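Local atomic coordinates of protoporphyrinogen oxidase (Exiguobacterium sibiricum, PDB entry 3LOV), a protein that probably oxidises coproporphyrinogen III to coproporphyrin III with the help of bound FAD, a late step in bacterial heme b synthesis. Residues V281-P286 and P433-A438; Q292-A297 and E426-Q431. All blocks are in the same frame, centred on the assembly; numbering follows the deposited sequence.

Interaction 1: residues V281-P286 and P433-A438; sequences VLLTIP and PGIYLA. With FAD (flavin-adenine dinucleotide), chain B.
Val-281 and Ile-435 pair side by side in the parallel sheet of a Rossmann-type FAD-binding fold, where strand 280-283 is flanked by the central strand 6-10 and by 435-437, an edge strand of this parallel sheet within the chain. The backbones are joined by four hydrogen bonds; the shortest, Tyr-436 N to Val-281 O at 2.7 Å, is close to straight at 167°. Both faces of the pair are packed. On one, Ile-435 sends its branches apart: with CG1 beside the backbone N (chi1 -58°), CG1 reaches Val-281 CB at 3.9 Å while CG2 meets Leu-283 CD1 at 4.0 Å. Leu-437 CD2 comes against Leu-283 CB on the same face. With an alanine at Ile-435 both branches vanish, which would probably open a gap beside Val-281 and leave Leu-283 CD1 freer to turn. On the other face Leu-282 CD1 fits between Tyr-436 CB (3.7 Å) and Ala-438 CB (3.8 Å), and helix 447-463 covers them. The contact slackens toward solvent at Pro-433, which is exposed; Gly-434 next to it, partly exposed, still takes the Val-281 N bond, its positive phi suiting glycine. At the opposite end the chain leaves the sheet for the cofactor, and Ile-285 CG2 lies over the adenine face, 3.3 Å from FAD C4A.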
loop_
_atom_site.group_PDB
_atom_site.type_symbol
_atom_site.label_atom_id
_atom_site.label_comp_id
_atom_site.label_asym_id
_atom_site.label_seq_id
_atom_site.Cartn_x
_atom_site.Cartn_y
_atom_site.Cartn_z
ATOM N N VAL A 281 -18.797 -6.704 16.452
ATOM C CA VAL A 281 -18.742 -6.283 15.071
ATOM C C VAL A 281 -17.318 -5.804 14.747
ATOM O O VAL A 281 -16.792 -4.930 15.457
ATOM C CB VAL A 281 -19.748 -5.150 14.787
ATOM C CG1 VAL A 281 -19.801 -4.829 13.259
ATOM C CG2 VAL A 281 -21.139 -5.502 15.322
ATOM N N LEU A 282 -16.710 -6.375 13.701
ATOM C CA LEU A 282 -15.425 -5.893 13.173
ATOM C C LEU A 282 -15.690 -5.253 11.816
ATOM O O LEU A 282 -16.043 -5.931 10.835
ATOM C CB LEU A 282 -14.329 -6.991 13.105
ATOM C CG LEU A 282 -12.887 -6.514 12.729
ATOM C CD1 LEU A 282 -12.162 -5.662 13.826
ATOM C CD2 LEU A 282 -11.998 -7.696 12.376
ATOM N N LEU A 283 -15.573 -3.919 11.784
ATOM C CA LEU A 283 -15.675 -3.161 10.548
ATOM C C LEU A 283 -14.303 -3.078 9.830
ATOM O O LEU A 283 -13.343 -2.557 10.379
ATOM C CB LEU A 283 -16.276 -1.756 10.816
ATOM C CG LEU A 283 -17.653 -1.735 11.497
ATOM C CD1 LEU A 283 -18.139 -0.292 11.854
ATOM C CD2 LEU A 283 -18.713 -2.437 10.595
ATOM N N THR A 284 -14.238 -3.570 8.588
ATOM C CA THR A 284 -12.999 -3.573 7.803
ATOM C C THR A 284 -13.227 -2.879 6.469
ATOM O O THR A 284 -12.399 -2.955 5.568
ATOM C CB THR A 284 -12.435 -5.030 7.611
ATOM O OG1 THR A 284 -13.200 -5.769 6.651
ATOM C CG2 THR A 284 -12.461 -5.806 8.931
ATOM N N ILE A 285 -14.358 -2.180 6.386
ATOM C CA ILE A 285 -14.812 -1.503 5.193
ATOM C C ILE A 285 -14.219 -0.080 5.158
ATOM O O ILE A 285 -13.622 0.347 6.129
ATOM C CB ILE A 285 -16.338 -1.400 5.165
ATOM C CG1 ILE A 285 -16.857 -0.484 6.292
ATOM C CG2 ILE A 285 -16.951 -2.796 5.201
ATOM C CD1 ILE A 285 -18.405 -0.325 6.283
ATOM N N PRO A 286 -14.361 0.624 4.035
ATOM C CA PRO A 286 -13.738 1.949 3.974
ATOM C C PRO A 286 -14.229 2.870 5.103
ATOM O O PRO A 286 -15.430 2.920 5.412
ATOM C CB PRO A 286 -14.189 2.485 2.619
ATOM C CG PRO A 286 -14.422 1.254 1.747
ATOM C CD PRO A 286 -14.778 0.130 2.698
ATOM N N PRO A 433 -20.034 -0.249 22.451
ATOM C CA PRO A 433 -19.250 -1.313 23.031
ATOM C C PRO A 433 -19.432 -2.562 22.192
ATOM O O PRO A 433 -20.542 -2.821 21.730
ATOM C CB PRO A 433 -19.855 -1.494 24.425
ATOM C CG PRO A 433 -20.616 -0.250 24.703
ATOM C CD PRO A 433 -21.064 0.260 23.371
ATOM N N GLY A 434 -18.331 -3.278 21.963
ATOM C CA GLY A 434 -18.311 -4.449 21.080
ATOM C C GLY A 434 -18.067 -4.191 19.584
ATOM O O GLY A 434 -18.095 -5.125 18.770
ATOM N N ILE A 435 -17.823 -2.944 19.203
ATOM C CA ILE A 435 -17.540 -2.661 17.807
ATOM C C ILE A 435 -16.076 -2.281 17.678
ATOM O O ILE A 435 -15.579 -1.435 18.416
ATOM C CB ILE A 435 -18.533 -1.630 17.226
ATOM C CG1 ILE A 435 -19.968 -2.181 17.379
ATOM C CG2 ILE A 435 -18.217 -1.298 15.754
ATOM C CD1 ILE A 435 -21.015 -1.444 16.591
ATOM N N TYR A 436 -15.384 -2.973 16.769
ATOM C CA TYR A 436 -13.933 -2.864 16.582
ATOM C C TYR A 436 -13.703 -2.533 15.115
ATOM O O TYR A 436 -14.559 -2.815 14.254
ATOM C CB TYR A 436 -13.208 -4.176 16.998
ATOM C CG TYR A 436 -13.383 -4.531 18.471
ATOM C CD1 TYR A 436 -14.515 -5.214 18.942
ATOM C CD2 TYR A 436 -12.432 -4.171 19.389
ATOM C CE1 TYR A 436 -14.675 -5.485 20.333
ATOM C CE2 TYR A 436 -12.575 -4.451 20.764
ATOM C CZ TYR A 436 -13.699 -5.104 21.214
ATOM O OH TYR A 436 -13.768 -5.350 22.554
ATOM N N LEU A 437 -12.585 -1.867 14.851
ATOM C CA LEU A 437 -12.175 -1.445 13.508
ATOM C C LEU A 437 -10.830 -2.044 13.113
ATOM O O LEU A 437 -9.908 -2.085 13.927
ATOM C CB LEU A 437 -12.023 0.093 13.477
ATOM C CG LEU A 437 -13.158 0.922 14.038
ATOM C CD1 LEU A 437 -12.828 2.408 14.072
ATOM C CD2 LEU A 437 -14.406 0.693 13.204
ATOM N N ALA A 438 -10.695 -2.423 11.839
ATOM C CA ALA A 438 -9.435 -2.924 11.292
ATOM C C ALA A 438 -9.382 -2.693 9.791
ATOM O O ALA A 438 -10.403 -2.550 9.123
ATOM C CB ALA A 438 -9.256 -4.444 11.620
HETATM P PA FAD B . -10.275 -3.603 0.849
HETATM O O1A FAD B . -9.380 -4.471 0.031
HETATM O O2A FAD B . -10.661 -2.274 0.317
HETATM O O5B FAD B . -11.600 -4.422 1.175
HETATM C C5B FAD B . -12.771 -3.816 1.659
HETATM C C4B FAD B . -13.924 -4.805 1.453
HETATM O O4B FAD B . -15.108 -4.343 2.108
HETATM C C3B FAD B . -14.218 -4.992 -0.021
HETATM O O3B FAD B . -14.356 -6.361 -0.360
HETATM C C2B FAD B . -15.510 -4.211 -0.164
HETATM O O2B FAD B . -16.342 -4.707 -1.151
HETATM C C1B FAD B . -16.163 -4.395 1.190
HETATM N N9A FAD B . -17.171 -3.387 1.554
HETATM C C8A FAD B . -17.257 -2.038 1.288
HETATM N N7A FAD B . -18.385 -1.528 1.844
HETATM C C5A FAD B . -19.035 -2.557 2.468
HETATM C C6A FAD B . -20.211 -2.649 3.216
HETATM N N6A FAD B . -20.950 -1.573 3.474
HETATM N N1A FAD B . -20.607 -3.875 3.726
HETATM C C2A FAD B . -19.828 -4.992 3.539
HETATM N N3A FAD B . -18.650 -4.895 2.823
HETATM C C4A FAD B . -18.281 -3.714 2.287
HETATM N N1 FAD B . -0.158 -3.214 -0.258
HETATM C C2 FAD B . 0.973 -3.984 -0.286
HETATM O O2 FAD B . 1.355 -4.580 0.730
HETATM N N3 FAD B . 1.703 -4.075 -1.445
HETATM C C4 FAD B . 1.357 -3.412 -2.566
HETATM O O4 FAD B . 2.032 -3.563 -3.567
HETATM C C4X FAD B . 0.242 -2.600 -2.560
HETATM N N5 FAD B . -0.146 -1.954 -3.722
HETATM C C5X FAD B . -1.294 -1.157 -3.690
HETATM C C6 FAD B . -1.686 -0.462 -4.840
HETATM C C7 FAD B . -2.836 0.344 -4.821
HETATM C C7M FAD B . -3.256 1.079 -6.060
HETATM C C8 FAD B . -3.624 0.431 -3.659
HETATM C C8M FAD B . -4.868 1.301 -3.590
HETATM C C9 FAD B . -3.254 -0.267 -2.514
HETATM C C9A FAD B . -2.085 -1.063 -2.511
HETATM N N10 FAD B . -1.708 -1.765 -1.360
HETATM C C10 FAD B . -0.533 -2.527 -1.392
HETATM C "C1'" FAD B . -2.474 -1.704 -0.060
HETATM C "C2'" FAD B . -3.423 -2.926 0.012
HETATM O "O2'" FAD B . -4.334 -2.834 -1.019
HETATM C "C3'" FAD B . -4.192 -3.019 1.337
HETATM O "O3'" FAD B . -3.243 -3.446 2.305
HETATM C "C4'" FAD B . -5.361 -4.036 1.370
HETATM O "O4'" FAD B . -5.939 -4.362 0.120
HETATM C "C5'" FAD B . -6.517 -3.526 2.209
HETATM O "O5'" FAD B . -7.478 -4.543 2.329
HETATM P P FAD B . -8.759 -4.284 3.214
HETATM O O1P FAD B . -8.451 -3.488 4.455
HETATM O O2P FAD B . -9.594 -5.523 3.430
HETATM O O3P FAD B . -9.661 -3.275 2.295
#

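Interaction 2: residues Q292-A297 and E426-Q431; sequences QLLPDA and EEVLAQ
Gln-431 and Glu-427 bring two flat groups, a carboxamide and a carboxylate, against a type I beta turn, Leu-294 to Ala-297, that follows helix 287-293 in the Rossmann-type FAD domain. The Asp-296 carbonyl oxygen approaches the carboxamide on the side of CG and OE1, tilted well out of its plane rather than centred over a face. Asp-296 O is 3.3 Å from Gln-431 CG and equally near OE1, where two acceptors face each other without a bond. The carboxylate meets the turn with one oxygen: Glu-427 OE2 is 3.6 Å from Ala-297 C, while the Ala-297 methyl sits to one side of the carboxylate plane, 4.0 Å from Glu-427 CG. The Glu-427 chain sets out toward Ala-297 and bends at chi2 (77°), and there OE2 accepts a hydrogen bond from His-298 N, just after the turn. Charge is also met from outside: Arg-262 makes a salt bridge to Asp-296 OD2 and donates to Gln-431 O, tying the turn to the end of helix 417-431. The turn itself is closed by Ala-297 N bonding to Leu-294 O at 3.0 Å. Polar groups thus occupy the outer part of the contact, whereas its inner part is apolar and buried. There Leu-294 crosses Val-428 at about a right angle, and its CD1 reaches both methyls, CG1 and CG2, at 4.0 Å each.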
loop_
_atom_site.group_PDB
_atom_site.type_symbol
_atom_site.label_atom_id
_atom_site.label_comp_id
_atom_site.label_asym_id
_atom_site.label_seq_id
_atom_site.Cartn_x
_atom_site.Cartn_y
_atom_site.Cartn_z
ATOM N N GLN A 292 -20.418 7.001 8.711
ATOM C CA GLN A 292 -21.854 7.062 8.432
ATOM C C GLN A 292 -22.635 6.012 9.228
ATOM O O GLN A 292 -23.722 6.290 9.693
ATOM C CB GLN A 292 -22.151 6.822 6.969
ATOM C CG GLN A 292 -22.358 8.046 6.160
ATOM C CD GLN A 292 -22.979 7.699 4.826
ATOM O OE1 GLN A 292 -22.532 6.767 4.150
ATOM N NE2 GLN A 292 -24.023 8.428 4.449
ATOM N N LEU A 293 -22.082 4.804 9.342
ATOM C CA LEU A 293 -22.723 3.706 10.074
ATOM C C LEU A 293 -22.759 3.905 11.588
ATOM O O LEU A 293 -23.572 3.270 12.282
ATOM C CB LEU A 293 -22.012 2.370 9.773
ATOM C CG LEU A 293 -22.157 1.771 8.368
ATOM C CD1 LEU A 293 -21.162 0.629 8.254
ATOM C CD2 LEU A 293 -23.576 1.310 8.020
ATOM N N LEU A 294 -21.886 4.763 12.125
ATOM C CA LEU A 294 -21.815 4.970 13.583
ATOM C C LEU A 294 -22.091 6.419 13.956
ATOM O O LEU A 294 -21.206 7.118 14.442
ATOM C CB LEU A 294 -20.468 4.503 14.146
ATOM C CG LEU A 294 -20.030 3.072 13.818
ATOM C CD1 LEU A 294 -18.531 2.863 14.179
ATOM C CD2 LEU A 294 -20.952 1.997 14.504
ATOM N N PRO A 295 -23.343 6.860 13.778
ATOM C CA PRO A 295 -23.680 8.279 13.922
ATOM C C PRO A 295 -23.584 8.844 15.332
ATOM O O PRO A 295 -23.442 10.050 15.457
ATOM C CB PRO A 295 -25.124 8.349 13.412
ATOM C CG PRO A 295 -25.638 6.949 13.558
ATOM C CD PRO A 295 -24.483 6.091 13.240
ATOM N N ASP A 296 -23.644 8.002 16.365
ATOM C CA ASP A 296 -23.450 8.452 17.748
ATOM C C ASP A 296 -22.003 8.600 18.128
ATOM O O ASP A 296 -21.696 9.026 19.221
ATOM C CB ASP A 296 -24.093 7.465 18.728
ATOM C CG ASP A 296 -25.571 7.268 18.462
ATOM O OD1 ASP A 296 -26.162 8.143 17.812
ATOM O OD2 ASP A 296 -26.123 6.220 18.863
ATOM N N ALA A 297 -21.100 8.208 17.240
ATOM C CA ALA A 297 -19.708 8.366 17.498
ATOM C C ALA A 297 -19.215 9.635 16.797
ATOM O O ALA A 297 -19.526 9.882 15.644
ATOM C CB ALA A 297 -18.956 7.164 17.042
ATOM N N GLU A 426 -11.344 4.400 20.879
ATOM C CA GLU A 426 -11.900 4.651 22.218
ATOM C C GLU A 426 -13.283 5.258 22.140
ATOM O O GLU A 426 -14.172 4.923 22.928
ATOM C CB GLU A 426 -10.987 5.601 23.007
ATOM C CG GLU A 426 -9.673 4.962 23.397
ATOM C CD GLU A 426 -8.673 5.969 23.952
ATOM O OE1 GLU A 426 -9.068 7.145 24.171
ATOM O OE2 GLU A 426 -7.495 5.577 24.155
ATOM N N GLU A 427 -13.471 6.173 21.196
ATOM C CA GLU A 427 -14.766 6.738 20.985
ATOM C C GLU A 427 -15.741 5.670 20.515
ATOM O O GLU A 427 -16.871 5.625 20.974
ATOM C CB GLU A 427 -14.714 7.850 19.951
ATOM C CG GLU A 427 -16.085 8.350 19.483
ATOM C CD GLU A 427 -16.789 9.289 20.484
ATOM O OE1 GLU A 427 -16.385 9.346 21.655
ATOM O OE2 GLU A 427 -17.731 9.989 20.069
ATOM N N VAL A 428 -15.351 4.860 19.539
ATOM C CA VAL A 428 -16.246 3.778 19.092
ATOM C C VAL A 428 -16.550 2.809 20.243
ATOM O O VAL A 428 -17.678 2.399 20.443
ATOM C CB VAL A 428 -15.708 3.057 17.872
ATOM C CG1 VAL A 428 -16.575 1.825 17.547
ATOM C CG2 VAL A 428 -15.649 4.015 16.670
ATOM N N LEU A 429 -15.560 2.446 21.028
ATOM C CA LEU A 429 -15.843 1.508 22.093
ATOM C C LEU A 429 -16.772 2.118 23.170
ATOM O O LEU A 429 -17.647 1.427 23.686
ATOM C CB LEU A 429 -14.555 0.884 22.650
ATOM C CG LEU A 429 -14.058 -0.258 21.727
ATOM C CD1 LEU A 429 -12.546 -0.649 21.996
ATOM C CD2 LEU A 429 -15.003 -1.524 21.726
ATOM N N ALA A 430 -16.652 3.421 23.415
ATOM C CA ALA A 430 -17.470 4.087 24.401
ATOM C C ALA A 430 -18.919 4.297 23.888
ATOM O O ALA A 430 -19.865 4.151 24.641
ATOM C CB ALA A 430 -16.826 5.443 24.827
ATOM N N GLN A 431 -19.095 4.605 22.610
ATOM C CA GLN A 431 -20.425 4.779 22.053
ATOM C C GLN A 431 -21.051 3.492 21.560
ATOM O O GLN A 431 -22.279 3.377 21.558
ATOM C CB GLN A 431 -20.408 5.796 20.926
ATOM C CG GLN A 431 -20.126 7.187 21.444
ATOM C CD GLN A 431 -21.175 7.635 22.469
ATOM O OE1 GLN A 431 -22.351 7.766 22.155
ATOM N NE2 GLN A 431 -20.742 7.861 23.675
#

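Overall arrangement
The two contacts show how one layered fold changes its chemistry from inside to outside. Interaction 1 is buried and lies within the sheet, joined by regular main-chain bonds; interaction 2 is partly buried, lies farther from the chain's centre, and relies on van der Waals contact, with its charges met by residues beyond it. They share continuous pieces of chain: strand 280-283 runs on into helix 287-293, and helix 417-431 into strand 435-437, so the same two units meet once as strands and again as helix and turn. Their centres lie about 10 Å apart, and they touch directly, with Val-428 CG1 3.5 Å from Ile-435 O and Ile-285 CD1 3.5 Å from Leu-293 CD1.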